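Local coordinates for large exoprotein involved in heme utilization or adhesion (Yersinia kristensenii ATCC 33638, PDB 5E3E) that is the toxic C-terminal region of a contact-dependent inhibition protein, probably acting as an RNase A-like ribonuclease until bound by its immunity protein CdiI, at residues A14-R19 with K26-F31. Residues are numbered along the deposited sequence; the frame is centred on the assembly and turned at random.
Sequences AELLNR and KSASSF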
# COMPACT_ATOMS: atom_id res chain seq x y z
N ALA B 14 20.71 7.07 -0.48
CA ALA B 14 21.32 6.13 0.43
C ALA B 14 20.26 5.50 1.32
O ALA B 14 20.28 4.31 1.52
CB ALA B 14 22.38 6.79 1.29
N GLU B 15 19.41 6.33 1.88
CA GLU B 15 18.35 5.89 2.82
C GLU B 15 17.38 4.98 2.13
O GLU B 15 17.08 3.90 2.64
CB GLU B 15 17.64 7.09 3.44
CG GLU B 15 18.55 7.83 4.42
CD GLU B 15 18.07 9.22 4.91
OE1 GLU B 15 17.48 10.04 4.14
OE2 GLU B 15 18.35 9.49 6.13
N LEU B 16 16.92 5.38 0.94
CA LEU B 16 15.94 4.55 0.21
C LEU B 16 16.54 3.22 -0.22
O LEU B 16 15.91 2.17 -0.06
CB LEU B 16 15.37 5.31 -0.99
CG LEU B 16 14.68 6.63 -0.63
CD1 LEU B 16 14.18 7.19 -1.93
CD2 LEU B 16 13.52 6.42 0.33
N LEU B 17 17.79 3.25 -0.67
CA LEU B 17 18.47 2.05 -1.10
C LEU B 17 18.70 1.09 0.04
O LEU B 17 18.66 -0.12 -0.14
CB LEU B 17 19.77 2.37 -1.88
CG LEU B 17 19.56 2.89 -3.30
CD1 LEU B 17 20.84 3.50 -3.88
CD2 LEU B 17 19.05 1.80 -4.22
N ASN B 18 18.94 1.61 1.23
CA ASN B 18 19.05 0.75 2.38
C ASN B 18 17.74 -0.00 2.69
O ASN B 18 17.76 -1.16 3.04
CB ASN B 18 19.50 1.59 3.57
CG ASN B 18 19.82 0.74 4.78
OD1 ASN B 18 19.07 0.72 5.75
ND2 ASN B 18 20.84 -0.07 4.67
N ARG B 19 16.61 0.66 2.54
CA ARG B 19 15.31 0.00 2.79
C ARG B 19 15.06 -1.16 1.84
O ARG B 19 14.46 -2.18 2.24
CB ARG B 19 14.19 1.00 2.66
CG ARG B 19 14.22 2.11 3.69
CD ARG B 19 13.13 3.10 3.37
NE ARG B 19 13.19 4.22 4.30
CZ ARG B 19 12.41 5.29 4.27
NH1 ARG B 19 11.44 5.43 3.39
NH2 ARG B 19 12.60 6.24 5.17
N LYS B 26 9.71 -4.04 -1.37
CA LYS B 26 10.10 -4.29 -2.76
C LYS B 26 10.66 -3.01 -3.38
O LYS B 26 11.39 -3.09 -4.40
CB LYS B 26 8.94 -4.80 -3.64
CG LYS B 26 7.94 -3.75 -4.06
CD LYS B 26 7.18 -4.16 -5.28
CE LYS B 26 6.44 -2.96 -5.82
NZ LYS B 26 5.33 -2.59 -4.93
N SER B 27 10.23 -1.88 -2.84
CA SER B 27 10.59 -0.55 -3.36
C SER B 27 10.35 0.49 -2.29
O SER B 27 9.63 0.25 -1.32
CB SER B 27 9.83 -0.18 -4.62
OG SER B 27 8.49 0.14 -4.39
N ALA B 28 11.00 1.63 -2.46
CA ALA B 28 10.91 2.69 -1.48
C ALA B 28 10.94 4.01 -2.21
O ALA B 28 11.74 4.21 -3.12
CB ALA B 28 12.05 2.59 -0.51
N SER B 29 10.14 4.94 -1.78
CA SER B 29 10.06 6.22 -2.47
C SER B 29 9.93 7.40 -1.50
O SER B 29 9.61 7.24 -0.31
CB SER B 29 8.87 6.17 -3.41
OG SER B 29 7.64 6.05 -2.68
N SER B 30 10.15 8.59 -2.05
CA SER B 30 10.18 9.83 -1.27
C SER B 30 9.81 11.01 -2.17
O SER B 30 10.31 11.11 -3.30
CB SER B 30 11.57 10.06 -0.70
OG SER B 30 11.64 11.28 -0.01
N PHE B 31 8.97 11.90 -1.64
CA PHE B 31 8.70 13.20 -2.27
C PHE B 31 9.98 14.03 -2.25
O PHE B 31 10.81 13.90 -1.35
CB PHE B 31 7.61 13.97 -1.55
CG PHE B 31 6.27 13.32 -1.61
CD1 PHE B 31 5.54 13.32 -2.80
CD2 PHE B 31 5.74 12.68 -0.50
CE1 PHE B 31 4.30 12.74 -2.86
CE2 PHE B 31 4.51 12.11 -0.55
CZ PHE B 31 3.79 12.11 -1.75
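Leu16 and Ala28 bring the backbones of helix 14-19 and strand 27-31 within 5.6 Å, CA to CA, where the two axes run nearly antiparallel at 156° and approach to 7.5 Å. No hydrogen bond crosses, and the 196 Å² buried is van der Waals packing, methyls against carbons and carbonyl oxygens. The methyl CB of Ala28 sits over the helix surface, 3.9 Å from Leu16 O and 4.1 Å from Arg19 CD, so it rests between residues one turn apart. Leu16 holds CG beside its backbone N (chi1 -59°), directed toward the strand, and its methyls fork across it: CD1 touches both Ala28 O at 4.0 Å and Ser30 CB at 4.1 Å, while CD2 meets Ser29 O at 4.0 Å. Arg19 contributes its aliphatic stem; extended from CG to NE, the chain carries the guanidinium past Ala28, and NH2 is hydrogen-bonded to Arg7 O. Ser29 O accepts a hydrogen bond from His8 ND1, and Ser30 OG is hydrogen-bonded to Lys11 N. This is helix-on-sheet packing within the RNase A-like toxin domain: helix 13-19 lies over strands 27-31 and 75-79, Leu16 touching Ile76 and Val78, while Ser29 N hydrogen-bonds Gln20 OE1 of the CdiI chain and Phe31 packs on helix 34-47.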